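Local atomic coordinates of guanine deaminase (Escherichia coli, PDB entry 6OHB), a protein that catalyses the zinc-dependent hydrolytic deamination of guanine, releasing ammonia, the single step from guanine to xanthine in purine metabolism. Residues Gln188-Ile193 / Lys226-Asp231; Arg162-Lys167 / Lys369-Asp374; Glu154-Ile159 / Gly200-Ala205; Tyr204-Arg209 / Ala220-Leu225; Arg209-Ser214 / Leu259-Gln264. All coordinates share one frame; numbering follows the deposited sequence.

Contact 1: residues Gln188-Ile193 / Lys226-Asp231; sequences QSKELI and KEEYPD
The ring of Tyr229 takes the CG2 methyl of Ile193 squarely on one face. CG2 sits 3.9 Å from the centroid of the Tyr229 ring and only 12° off its normal, a clear CH-pi contact, while the CD1 methyl of the same isoleucine reaches Tyr229 CD2 at 4.0 Å. Lys190 crosses the phenol end of the ring at about a right angle. Its CG swings anti to its own backbone N (chi1 -163°) and the chain beyond runs extended, which carries CE past the hydroxyl, with Lys190 CE 3.2 Å from Tyr229 OH. The hydroxyl is hydrogen-bonded to Glu194, one turn beyond Lys190 on helix 182-196. The pairing joins the end of helix 216-228 to its neighbour outside the amidohydrolase barrel. Replacing Tyr229 with an alanine would probably uncover the Ile193 methyl and leave Glu194 without its hydroxyl partner. Glu228 OE1 is 4.2 Å from Lys190 NZ, too far for a salt bridge, and is hydrogen-bonded to Tyr186 instead. The contact thus rests on the isoleucine's CH-pi packing and the lysine's aliphatic chain at the hydroxyl, while the polar ends of Tyr229 and Glu228 are bound to Glu194 and Tyr186.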
# COMPACT_ATOMS: atom_id res chain seq x y z
N GLN A 188 -29.28 20.40 17.06
CA GLN A 188 -27.83 20.34 17.26
C GLN A 188 -27.08 20.75 16.00
O GLN A 188 -26.10 21.50 16.07
CB GLN A 188 -27.43 18.93 17.71
CG GLN A 188 -27.95 18.57 19.09
CD GLN A 188 -27.75 17.11 19.45
OE1 GLN A 188 -27.39 16.28 18.60
NE2 GLN A 188 -27.99 16.78 20.71
N SER A 189 -27.54 20.29 14.83
CA SER A 189 -26.87 20.69 13.59
C SER A 189 -27.04 22.19 13.34
O SER A 189 -26.11 22.85 12.85
CB SER A 189 -27.40 19.88 12.41
OG SER A 189 -27.15 18.49 12.59
N LYS A 190 -28.21 22.75 13.68
CA LYS A 190 -28.40 24.19 13.51
C LYS A 190 -27.48 24.98 14.43
O LYS A 190 -26.92 26.00 14.01
CB LYS A 190 -29.86 24.57 13.77
CG LYS A 190 -30.23 25.95 13.22
CD LYS A 190 -31.61 26.41 13.69
CE LYS A 190 -32.12 27.57 12.83
NZ LYS A 190 -33.29 28.26 13.43
N GLU A 191 -27.30 24.53 15.67
CA GLU A 191 -26.40 25.23 16.58
C GLU A 191 -24.96 25.17 16.07
O GLU A 191 -24.22 26.16 16.14
CB GLU A 191 -26.48 24.66 17.99
CG GLU A 191 -25.49 25.30 18.94
CD GLU A 191 -25.65 24.83 20.37
OE1 GLU A 191 -26.81 24.64 20.81
OE2 GLU A 191 -24.63 24.65 21.06
N LEU A 192 -24.54 24.01 15.55
CA LEU A 192 -23.19 23.91 15.02
C LEU A 192 -23.01 24.79 13.77
O LEU A 192 -21.95 25.40 13.59
CB LEU A 192 -22.85 22.45 14.73
CG LEU A 192 -22.70 21.64 16.02
CD1 LEU A 192 -22.69 20.15 15.74
CD2 LEU A 192 -21.45 22.05 16.80
N ILE A 193 -24.04 24.87 12.92
CA ILE A 193 -23.98 25.76 11.76
C ILE A 193 -23.85 27.21 12.22
O ILE A 193 -23.04 27.98 11.67
CB ILE A 193 -25.22 25.58 10.86
CG1 ILE A 193 -25.19 24.23 10.16
CG2 ILE A 193 -25.31 26.71 9.83
CD1 ILE A 193 -26.54 23.80 9.62
N LYS A 226 -30.84 21.98 4.98
CA LYS A 226 -30.25 22.39 3.71
C LYS A 226 -31.03 23.54 3.08
O LYS A 226 -30.43 24.42 2.44
CB LYS A 226 -30.20 21.20 2.74
CG LYS A 226 -29.39 21.47 1.47
CD LYS A 226 -28.02 22.05 1.80
CE LYS A 226 -27.28 22.50 0.55
NZ LYS A 226 -28.15 22.54 -0.64
N GLU A 227 -32.35 23.57 3.26
CA GLU A 227 -33.14 24.68 2.72
C GLU A 227 -32.92 25.97 3.50
O GLU A 227 -33.01 27.06 2.92
CB GLU A 227 -34.62 24.30 2.72
CG GLU A 227 -35.04 23.47 1.52
CD GLU A 227 -36.30 22.68 1.77
OE1 GLU A 227 -37.05 23.03 2.71
OE2 GLU A 227 -36.55 21.70 1.03
N GLU A 228 -32.67 25.88 4.81
CA GLU A 228 -32.43 27.08 5.60
C GLU A 228 -31.02 27.63 5.43
O GLU A 228 -30.80 28.83 5.62
CB GLU A 228 -32.69 26.79 7.08
CG GLU A 228 -34.15 26.67 7.45
CD GLU A 228 -34.36 26.21 8.87
OE1 GLU A 228 -33.43 26.38 9.70
OE2 GLU A 228 -35.44 25.67 9.17
N TYR A 229 -30.06 26.78 5.08
CA TYR A 229 -28.66 27.19 4.91
C TYR A 229 -28.16 26.63 3.59
O TYR A 229 -27.41 25.64 3.56
CB TYR A 229 -27.81 26.73 6.09
CG TYR A 229 -28.33 27.25 7.40
CD1 TYR A 229 -28.00 28.53 7.83
CD2 TYR A 229 -29.16 26.49 8.20
CE1 TYR A 229 -28.47 29.02 9.02
CE2 TYR A 229 -29.64 26.97 9.40
CZ TYR A 229 -29.29 28.24 9.81
OH TYR A 229 -29.76 28.74 11.00
N PRO A 230 -28.53 27.25 2.47
CA PRO A 230 -28.20 26.66 1.16
C PRO A 230 -26.71 26.61 0.87
O PRO A 230 -26.31 25.88 -0.04
CB PRO A 230 -28.93 27.57 0.16
CG PRO A 230 -29.86 28.42 0.98
CD PRO A 230 -29.25 28.53 2.34
N ASP A 231 -25.88 27.35 1.60
CA ASP A 231 -24.45 27.36 1.35
C ASP A 231 -23.69 26.43 2.30
O ASP A 231 -22.46 26.50 2.36
CB ASP A 231 -23.89 28.79 1.41
CG ASP A 231 -23.90 29.38 2.81
OD1 ASP A 231 -24.67 28.90 3.68
OD2 ASP A 231 -23.14 30.34 3.04

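Contact 2: residues Arg162-Lys167 / Lys369-Asp374; sequences RMIAGK and KSLGLD
Ile164 and Leu373 reach toward each other tip to tip, Ile164 CD1 meeting Leu373 CD1 at 4.1 Å. That leucine methyl is shared: Arg162 CD also comes to 4.1 Å from Leu373 CD1, so one methyl group bridges two residues of the 162-167 segment that lie two apart and point the same way. With chi2 at 176°, Ile164 is stretched out to full length, and this puts its CD1 far enough forward to meet both leucines. Leu371 is the looser partner: it touches Ile164 alone and buries less than half the surface that Leu373 does. At the Arg162 flank the contact turns polar. The chain bends at chi3 (-70°) after its CD has passed Leu373, and the guanidinium goes on to a salt bridge with Glu385. Between the leucines, exposed Gly372 takes a positive phi in a Schellman motif that ends helix 365-370. The two leucines sit at the floor of the barrel, consistent with closing it at the N-terminal end of its strands. Leu139 of strand 135-141 touches both Ile164 and Leu371, Leu203 of strand 203-208 packs on Ile164 and Leu373, and helix 146-158 lies on the other face of strand 164-169, against Met163 and Ala165.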
# COMPACT_ATOMS: atom_id res chain seq x y z
N ARG A 162 -8.82 25.43 6.59
CA ARG A 162 -10.08 25.31 5.85
C ARG A 162 -10.53 23.86 5.89
O ARG A 162 -9.93 22.99 5.25
CB ARG A 162 -9.94 25.80 4.41
CG ARG A 162 -11.29 25.83 3.69
CD ARG A 162 -11.26 26.63 2.39
NE ARG A 162 -11.11 28.07 2.60
CZ ARG A 162 -12.11 28.91 2.83
NH1 ARG A 162 -13.36 28.47 2.88
NH2 ARG A 162 -11.87 30.21 3.00
N MET A 163 -11.61 23.60 6.63
CA MET A 163 -12.12 22.26 6.84
C MET A 163 -13.64 22.28 6.79
O MET A 163 -14.27 23.19 7.34
CB MET A 163 -11.64 21.70 8.19
CG MET A 163 -12.44 20.50 8.69
SD MET A 163 -11.91 19.94 10.31
CE MET A 163 -10.23 19.42 9.96
N ILE A 164 -14.22 21.28 6.15
CA ILE A 164 -15.66 21.06 6.16
C ILE A 164 -15.94 19.89 7.08
O ILE A 164 -15.36 18.80 6.92
CB ILE A 164 -16.20 20.80 4.75
CG1 ILE A 164 -15.54 21.73 3.73
CG2 ILE A 164 -17.72 20.94 4.72
CD1 ILE A 164 -15.96 21.47 2.30
N ALA A 165 -16.83 20.09 8.05
CA ALA A 165 -17.17 19.06 9.01
C ALA A 165 -18.62 19.26 9.44
O ALA A 165 -19.24 20.29 9.16
CB ALA A 165 -16.22 19.08 10.21
N GLY A 166 -19.15 18.25 10.12
CA GLY A 166 -20.52 18.33 10.60
C GLY A 166 -20.83 17.19 11.54
O GLY A 166 -20.11 16.18 11.58
N LYS A 167 -21.91 17.36 12.29
CA LYS A 167 -22.37 16.34 13.22
C LYS A 167 -23.10 15.23 12.48
O LYS A 167 -23.89 15.48 11.57
CB LYS A 167 -23.30 16.97 14.27
CG LYS A 167 -23.94 15.98 15.22
CD LYS A 167 -25.15 16.60 15.89
CE LYS A 167 -26.42 15.84 15.54
NZ LYS A 167 -26.38 14.44 16.05
N LYS A 369 -12.28 21.10 -6.50
CA LYS A 369 -13.43 21.27 -7.39
C LYS A 369 -14.60 20.40 -6.96
O LYS A 369 -15.75 20.85 -6.97
CB LYS A 369 -13.02 20.94 -8.82
CG LYS A 369 -14.18 20.85 -9.79
CD LYS A 369 -14.59 22.21 -10.28
CE LYS A 369 -15.45 22.08 -11.53
NZ LYS A 369 -14.91 21.03 -12.44
N SER A 370 -14.34 19.14 -6.58
CA SER A 370 -15.42 18.28 -6.11
C SER A 370 -16.06 18.84 -4.84
O SER A 370 -17.26 18.65 -4.62
CB SER A 370 -14.92 16.85 -5.87
OG SER A 370 -14.36 16.71 -4.57
N LEU A 371 -15.28 19.54 -4.02
CA LEU A 371 -15.81 20.19 -2.83
C LEU A 371 -16.33 21.60 -3.11
O LEU A 371 -16.79 22.26 -2.17
CB LEU A 371 -14.75 20.23 -1.73
CG LEU A 371 -14.28 18.84 -1.26
CD1 LEU A 371 -13.38 18.95 -0.03
CD2 LEU A 371 -15.47 17.93 -0.99
N GLY A 372 -16.24 22.07 -4.35
CA GLY A 372 -16.65 23.43 -4.67
C GLY A 372 -15.78 24.51 -4.07
O GLY A 372 -16.28 25.60 -3.77
N LEU A 373 -14.49 24.24 -3.89
CA LEU A 373 -13.56 25.21 -3.31
C LEU A 373 -12.42 25.56 -4.25
O LEU A 373 -11.44 26.18 -3.81
CB LEU A 373 -12.99 24.68 -1.99
CG LEU A 373 -13.94 24.38 -0.83
CD1 LEU A 373 -13.19 23.66 0.28
CD2 LEU A 373 -14.56 25.67 -0.31
N ASP A 374 -12.50 25.17 -5.52
CA ASP A 374 -11.42 25.41 -6.47
C ASP A 374 -11.19 26.90 -6.75
O ASP A 374 -10.16 27.25 -7.33
CB ASP A 374 -11.70 24.68 -7.79
CG ASP A 374 -13.04 25.03 -8.38
OD1 ASP A 374 -14.07 24.77 -7.71
OD2 ASP A 374 -13.07 25.57 -9.52

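Contact 3: residues Glu154-Ile159 / Gly200-Ala205; sequences EAASHI and GRLLYA
Leu202 carries the apolar contact alone on its side, its two methyl groups dividing the helix surface between them. CD2 of Leu202 lies 3.8 Å from the CB of Ala156, and CD1 of Leu202 lies 3.7 Å from the CB of Ser157. The branched end thus straddles two consecutive residues in the last turn of helix 146-158. The fork gets there because Leu202 CG stands anti to its own carbonyl carbon (chi1 -59°) and CD1 continues the chain outward (chi2 177°). Ala156 CB points toward the leucine. The helix comes close, with the CA atoms of Ser157 and Leu202 7.1 Å apart.

Polar interactions stay within the helix. Ser157 passes its CB beside the leucine, while its hydroxyl goes back to Glu154, where OG makes a weak hydrogen bond of 3.4 Å to Glu154 O. His158 N also bonds to that oxygen, at 3.0 Å, so the one carbonyl takes two donors near the helix end. No hydrogen bond crosses between the segments.

Leu202 leads into strand 203-208 of the barrel, and Trp196 of helix 182-196 packs against it as well, while Ile127 of helix 116-132 touches Ala156. Cohesion here rests on methyl and methylene groups in van der Waals contact; the serine contributes carbon across the contact, and its hydroxyl makes just a weak bond within its own helix.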
# COMPACT_ATOMS: atom_id res chain seq x y z
N GLU A 154 -12.59 23.38 17.04
CA GLU A 154 -11.65 24.18 17.81
C GLU A 154 -10.22 23.91 17.36
O GLU A 154 -9.44 24.85 17.13
CB GLU A 154 -11.78 23.85 19.30
CG GLU A 154 -12.93 24.49 20.04
CD GLU A 154 -12.74 24.37 21.55
OE1 GLU A 154 -13.68 24.67 22.30
OE2 GLU A 154 -11.63 23.98 21.97
N ALA A 155 -9.87 22.63 17.22
CA ALA A 155 -8.53 22.27 16.77
C ALA A 155 -8.25 22.83 15.38
O ALA A 155 -7.16 23.37 15.13
CB ALA A 155 -8.36 20.75 16.78
N ALA A 156 -9.21 22.72 14.46
CA ALA A 156 -8.99 23.22 13.11
C ALA A 156 -8.90 24.75 13.07
O ALA A 156 -8.13 25.31 12.28
CB ALA A 156 -10.10 22.73 12.18
N SER A 157 -9.67 25.44 13.91
CA SER A 157 -9.64 26.90 13.89
C SER A 157 -8.38 27.45 14.54
O SER A 157 -7.96 28.57 14.22
CB SER A 157 -10.88 27.47 14.58
OG SER A 157 -10.60 27.82 15.92
N HIS A 158 -7.76 26.70 15.46
CA HIS A 158 -6.53 27.18 16.08
C HIS A 158 -5.46 27.53 15.04
O HIS A 158 -4.67 28.46 15.26
CB HIS A 158 -5.98 26.14 17.05
CG HIS A 158 -4.77 26.62 17.81
ND1 HIS A 158 -3.54 26.02 17.69
CD2 HIS A 158 -4.61 27.65 18.66
CE1 HIS A 158 -2.67 26.66 18.45
NE2 HIS A 158 -3.30 27.65 19.05
N ILE A 159 -5.42 26.82 13.91
CA ILE A 159 -4.44 27.06 12.87
C ILE A 159 -5.07 27.69 11.63
O ILE A 159 -4.42 27.77 10.58
CB ILE A 159 -3.69 25.77 12.49
CG1 ILE A 159 -4.68 24.75 11.90
CG2 ILE A 159 -2.97 25.20 13.69
CD1 ILE A 159 -4.01 23.64 11.12
N GLY A 200 -14.25 31.91 10.17
CA GLY A 200 -12.94 31.86 9.55
C GLY A 200 -13.02 31.10 8.24
O GLY A 200 -13.88 31.37 7.39
N ARG A 201 -12.14 30.12 8.06
CA ARG A 201 -12.14 29.28 6.87
C ARG A 201 -12.90 27.98 7.09
O ARG A 201 -12.89 27.11 6.22
CB ARG A 201 -10.70 29.00 6.42
CG ARG A 201 -9.91 30.24 6.01
CD ARG A 201 -8.42 29.90 5.83
NE ARG A 201 -8.18 29.15 4.60
CZ ARG A 201 -7.22 28.24 4.45
NH1 ARG A 201 -6.40 27.95 5.44
NH2 ARG A 201 -7.09 27.62 3.29
N LEU A 202 -13.57 27.84 8.23
CA LEU A 202 -14.32 26.63 8.52
C LEU A 202 -15.64 26.62 7.77
O LEU A 202 -16.20 27.67 7.42
CB LEU A 202 -14.58 26.51 10.02
CG LEU A 202 -13.33 26.49 10.91
CD1 LEU A 202 -13.71 26.45 12.38
CD2 LEU A 202 -12.45 25.29 10.55
N LEU A 203 -16.14 25.41 7.50
CA LEU A 203 -17.39 25.21 6.77
C LEU A 203 -18.11 24.01 7.36
O LEU A 203 -17.48 23.07 7.85
CB LEU A 203 -17.14 25.00 5.27
CG LEU A 203 -16.37 26.10 4.54
CD1 LEU A 203 -15.82 25.61 3.21
CD2 LEU A 203 -17.25 27.32 4.34
N TYR A 204 -19.44 24.05 7.31
CA TYR A 204 -20.27 23.00 7.89
C TYR A 204 -20.91 22.15 6.81
O TYR A 204 -21.33 22.66 5.76
CB TYR A 204 -21.35 23.57 8.82
CG TYR A 204 -22.08 22.49 9.60
CD1 TYR A 204 -23.15 21.80 9.03
CD2 TYR A 204 -21.68 22.14 10.88
CE1 TYR A 204 -23.81 20.81 9.73
CE2 TYR A 204 -22.33 21.16 11.58
CZ TYR A 204 -23.39 20.49 11.00
OH TYR A 204 -24.04 19.50 11.70
N ALA A 205 -21.01 20.84 7.07
CA ALA A 205 -21.67 19.90 6.18
C ALA A 205 -22.79 19.19 6.93
O ALA A 205 -22.56 18.63 8.00
CB ALA A 205 -20.68 18.87 5.63

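Contact 4: residues Tyr204-Arg209 / Ala220-Leu225; sequences YAITPR and AMAQRL
Ile206, on barrel strand 203-208, packs against helix 216-228, the helix that follows it in the chain and leads on to strand 233-238: a beta-alpha-beta unit of the TIM-barrel fold of amidohydrolases. Its CB points at the helix and splits there into two branches that serve two different helix residues. CG2, anti to the backbone N, goes to Ala222, whose CB it meets at 4.0 Å; the CA atoms of Ile206 and Ala222 are the nearest across the segments, 6.8 Å apart. CG1 takes the other direction and lies 4.1 Å from the CB of Leu225, one turn further on. At the tip, CD1 also touches Leu225, 4.1 Å from its CB, in a slanting approach of the two side chains. The second torsion of Ile206, 139°, is well short of fully extended and leaves its tip against the helix backbone, with Ile206 CD1 3.9 Å from Leu225 C. Met169 of strand 164-169 touches both Ile206 and Ala222, continuing the apolar layer between strands and helix. In Thr207, the residue after Ile206, CB points away from the helix, and the hydroxyl donates to the backbone within the strand: Thr207 OG1 lies 2.7 Å from Ala205 O, 63° out of the plane of that carbonyl.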
# COMPACT_ATOMS: atom_id res chain seq x y z
N TYR A 204 -19.44 24.05 7.31
CA TYR A 204 -20.27 23.00 7.89
C TYR A 204 -20.91 22.15 6.81
O TYR A 204 -21.33 22.66 5.76
CB TYR A 204 -21.35 23.57 8.82
CG TYR A 204 -22.08 22.49 9.60
CD1 TYR A 204 -23.15 21.80 9.03
CD2 TYR A 204 -21.68 22.14 10.88
CE1 TYR A 204 -23.81 20.81 9.73
CE2 TYR A 204 -22.33 21.16 11.58
CZ TYR A 204 -23.39 20.49 11.00
OH TYR A 204 -24.04 19.50 11.70
N ALA A 205 -21.01 20.84 7.07
CA ALA A 205 -21.67 19.90 6.18
C ALA A 205 -22.79 19.19 6.93
O ALA A 205 -22.56 18.63 8.00
CB ALA A 205 -20.68 18.87 5.63
N ILE A 206 -24.01 19.25 6.38
CA ILE A 206 -25.10 18.45 6.92
C ILE A 206 -24.79 16.99 6.64
O ILE A 206 -24.69 16.57 5.48
CB ILE A 206 -26.45 18.86 6.30
CG1 ILE A 206 -26.77 20.31 6.65
CG2 ILE A 206 -27.55 17.93 6.80
CD1 ILE A 206 -27.36 21.08 5.49
N THR A 207 -24.64 16.20 7.70
CA THR A 207 -24.00 14.89 7.61
C THR A 207 -24.91 13.82 8.21
O THR A 207 -24.76 13.44 9.38
CB THR A 207 -22.64 14.91 8.32
OG1 THR A 207 -21.90 16.06 7.90
CG2 THR A 207 -21.85 13.69 7.98
N PRO A 208 -25.87 13.32 7.43
CA PRO A 208 -26.50 12.04 7.79
C PRO A 208 -25.55 10.91 7.40
O PRO A 208 -25.00 10.91 6.30
CB PRO A 208 -27.78 12.03 6.95
CG PRO A 208 -27.47 12.92 5.76
CD PRO A 208 -26.46 13.93 6.22
N ARG A 209 -25.36 9.96 8.32
CA ARG A 209 -24.41 8.88 8.06
C ARG A 209 -24.75 8.16 6.76
O ARG A 209 -23.96 8.18 5.81
CB ARG A 209 -24.38 7.90 9.24
CG ARG A 209 -23.25 6.87 9.11
CD ARG A 209 -23.19 5.92 10.29
NE ARG A 209 -22.82 6.58 11.54
CZ ARG A 209 -21.58 6.69 11.99
NH1 ARG A 209 -20.56 6.18 11.30
NH2 ARG A 209 -21.35 7.31 13.14
N ALA A 220 -36.20 14.37 6.65
CA ALA A 220 -36.90 15.64 6.47
C ALA A 220 -36.20 16.77 7.22
O ALA A 220 -36.13 17.90 6.72
CB ALA A 220 -38.35 15.51 6.92
N MET A 221 -35.68 16.50 8.42
CA MET A 221 -34.95 17.53 9.15
C MET A 221 -33.67 17.94 8.42
O MET A 221 -33.32 19.12 8.38
CB MET A 221 -34.62 17.05 10.57
CG MET A 221 -35.83 16.92 11.48
SD MET A 221 -36.81 18.43 11.58
CE MET A 221 -36.99 18.62 13.36
N ALA A 222 -32.97 16.98 7.82
CA ALA A 222 -31.78 17.31 7.04
C ALA A 222 -32.14 18.15 5.82
O ALA A 222 -31.44 19.12 5.49
CB ALA A 222 -31.06 16.04 6.60
N GLN A 223 -33.23 17.79 5.13
CA GLN A 223 -33.73 18.60 4.02
C GLN A 223 -34.02 20.03 4.48
O GLN A 223 -33.68 21.00 3.80
CB GLN A 223 -34.98 17.96 3.44
CG GLN A 223 -35.73 18.80 2.42
CD GLN A 223 -36.85 18.04 1.75
OE1 GLN A 223 -37.49 17.18 2.36
NE2 GLN A 223 -37.09 18.34 0.47
N ARG A 224 -34.66 20.16 5.65
CA ARG A 224 -34.97 21.47 6.20
C ARG A 224 -33.71 22.28 6.45
O ARG A 224 -33.63 23.47 6.11
CB ARG A 224 -35.78 21.30 7.48
CG ARG A 224 -36.07 22.58 8.24
CD ARG A 224 -37.16 22.32 9.27
NE ARG A 224 -37.26 23.39 10.25
CZ ARG A 224 -37.74 23.21 11.48
NH1 ARG A 224 -38.16 22.01 11.87
NH2 ARG A 224 -37.80 24.24 12.32
N LEU A 225 -32.70 21.65 7.06
CA LEU A 225 -31.43 22.33 7.32
C LEU A 225 -30.80 22.81 6.02
O LEU A 225 -30.27 23.93 5.96
CB LEU A 225 -30.48 21.42 8.08
CG LEU A 225 -30.78 21.24 9.57
CD1 LEU A 225 -30.14 19.98 10.10
CD2 LEU A 225 -30.33 22.46 10.36

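Contact 5: residues Arg209-Ser214 / Leu259-Gln264; sequences RFAPTS and LDVYHQ
Tyr262 holds its CG anti to its carbonyl carbon (chi1 -63°), which swings the phenol out from helix 258-264 until its hydroxyl lies against the backbone at Phe210 and Ala211. Phe210 answers with CG between its backbone N and carbonyl carbon (chi1 49°), so its ring leads away while CB stays 3.6 Å from Tyr262 OH. The CA of Phe210 is closer still, 3.4 Å from that oxygen. Ala211 N donates a weak hydrogen bond to Tyr262 OH, 3.1 Å long and bent to 129° at the hydrogen. The same hydroxyl is hydrogen-bonded to the backbone O of His237, a zinc ligand, so it bridges the loop after strand 203-208 and the C-terminal end of the neighbouring strand 233-238, where the active site of an amidohydrolase TIM barrel lies. Arg209 and Phe210 probably bind substrate, by similarity with related enzymes, and the Phe210 side chain is about 8 Å from the zinc ion. A phenylalanine in place of Tyr262 would probably leave Ala211 N and the His237 carbonyl without their shared partner, giving the 209-214 loop more freedom to shift. Apolar contacts flank the hydroxyl: Ala211 CB lies 4.3 Å from Tyr262 CZ, and the CG1 methyl of Val261 approaches Ala211 CB at 4.4 Å. Pro212, next along the loop, packs on Trp247 and Val248 of helix 242-251.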
# COMPACT_ATOMS: atom_id res chain seq x y z
N ARG A 209 -25.36 9.96 8.32
CA ARG A 209 -24.41 8.88 8.06
C ARG A 209 -24.75 8.16 6.76
O ARG A 209 -23.96 8.18 5.81
CB ARG A 209 -24.38 7.90 9.24
CG ARG A 209 -23.25 6.87 9.11
CD ARG A 209 -23.19 5.92 10.29
NE ARG A 209 -22.82 6.58 11.54
CZ ARG A 209 -21.58 6.69 11.99
NH1 ARG A 209 -20.56 6.18 11.30
NH2 ARG A 209 -21.35 7.31 13.14
N PHE A 210 -25.92 7.54 6.71
CA PHE A 210 -26.51 7.08 5.46
C PHE A 210 -28.00 6.86 5.71
O PHE A 210 -28.50 7.02 6.83
CB PHE A 210 -25.83 5.82 4.92
CG PHE A 210 -25.65 4.71 5.94
CD1 PHE A 210 -24.41 4.12 6.12
CD2 PHE A 210 -26.70 4.26 6.70
CE1 PHE A 210 -24.23 3.11 7.04
CE2 PHE A 210 -26.54 3.25 7.62
CZ PHE A 210 -25.30 2.67 7.80
N ALA A 211 -28.71 6.49 4.64
CA ALA A 211 -30.16 6.33 4.74
C ALA A 211 -30.59 5.23 5.72
O ALA A 211 -31.59 5.45 6.43
CB ALA A 211 -30.75 6.08 3.35
N PRO A 212 -29.93 4.07 5.80
CA PRO A 212 -30.38 3.06 6.78
C PRO A 212 -30.52 3.57 8.21
O PRO A 212 -31.46 3.17 8.90
CB PRO A 212 -29.28 1.99 6.68
CG PRO A 212 -28.86 2.04 5.27
CD PRO A 212 -28.99 3.48 4.83
N THR A 213 -29.64 4.46 8.66
CA THR A 213 -29.66 4.89 10.05
C THR A 213 -30.39 6.21 10.24
O THR A 213 -30.26 6.84 11.30
CB THR A 213 -28.24 5.00 10.61
OG1 THR A 213 -27.40 5.69 9.67
CG2 THR A 213 -27.66 3.62 10.91
N SER A 214 -31.19 6.64 9.27
CA SER A 214 -31.98 7.85 9.42
C SER A 214 -33.43 7.57 9.07
O SER A 214 -33.73 7.09 7.97
CB SER A 214 -31.42 8.98 8.54
OG SER A 214 -30.18 9.45 9.06
N LEU A 259 -29.89 6.48 -4.37
CA LEU A 259 -29.67 7.91 -4.59
C LEU A 259 -30.98 8.69 -4.61
O LEU A 259 -31.01 9.87 -4.22
CB LEU A 259 -28.90 8.13 -5.89
CG LEU A 259 -28.71 9.58 -6.36
CD1 LEU A 259 -27.96 10.41 -5.33
CD2 LEU A 259 -28.01 9.64 -7.71
N ASP A 260 -32.07 8.06 -5.03
CA ASP A 260 -33.33 8.78 -5.11
C ASP A 260 -33.90 9.11 -3.73
O ASP A 260 -34.66 10.07 -3.61
CB ASP A 260 -34.36 7.98 -5.91
CG ASP A 260 -35.62 8.78 -6.19
OD1 ASP A 260 -35.59 9.63 -7.11
OD2 ASP A 260 -36.63 8.56 -5.49
N VAL A 261 -33.52 8.37 -2.70
CA VAL A 261 -33.92 8.75 -1.34
C VAL A 261 -33.33 10.11 -0.99
O VAL A 261 -34.03 10.99 -0.47
CB VAL A 261 -33.49 7.68 -0.33
CG1 VAL A 261 -34.01 8.04 1.06
CG2 VAL A 261 -33.99 6.31 -0.76
N TYR A 262 -32.04 10.30 -1.28
CA TYR A 262 -31.41 11.59 -1.01
C TYR A 262 -31.96 12.67 -1.92
O TYR A 262 -32.18 13.81 -1.49
CB TYR A 262 -29.89 11.49 -1.20
CG TYR A 262 -29.20 10.54 -0.26
CD1 TYR A 262 -29.40 10.61 1.11
CD2 TYR A 262 -28.34 9.56 -0.75
CE1 TYR A 262 -28.76 9.73 1.97
CE2 TYR A 262 -27.70 8.68 0.09
CZ TYR A 262 -27.91 8.77 1.45
OH TYR A 262 -27.26 7.89 2.29
N HIS A 263 -32.23 12.32 -3.18
CA HIS A 263 -32.70 13.30 -4.16
C HIS A 263 -34.08 13.83 -3.81
O HIS A 263 -34.33 15.04 -3.91
CB HIS A 263 -32.70 12.67 -5.56
CG HIS A 263 -33.12 13.61 -6.64
ND1 HIS A 263 -32.38 14.71 -7.02
CD2 HIS A 263 -34.21 13.60 -7.45
CE1 HIS A 263 -33.00 15.34 -8.00
NE2 HIS A 263 -34.11 14.69 -8.28
N GLN A 264 -35.00 12.95 -3.40
CA GLN A 264 -36.36 13.39 -3.07
C GLN A 264 -36.37 14.27 -1.83
O GLN A 264 -37.25 15.12 -1.70
CB GLN A 264 -37.28 12.19 -2.88
CG GLN A 264 -37.57 11.38 -4.14
CD GLN A 264 -37.98 12.23 -5.33
OE1 GLN A 264 -38.79 13.15 -5.20
NE2 GLN A 264 -37.42 11.93 -6.50

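All five contacts belong to the barrel domain. Along the chain come helix 146-158 (contact 3), strand 164-169 (contact 2), helix 182-196 (contact 1), strand 203-208 (contacts 3 and 4), the loop of contact 5, helix 216-228 (contacts 1 and 4), helix 258-264 (contact 5) and helix 365-370 (contact 2). Contacts 2 and 3 meet where neighbouring strands pair, Ala165 O lying 2.8 Å from Ala205 N. Contacts 1 and 4 have centres 7 Å apart. Contacts 3 and 5 lie farthest apart, about 27 Å between centres, at opposite ends of strand 203-208. That strand runs from the barrel floor to the loop beside the zinc site, with helix 146-158 near its start and helix 216-228 along it.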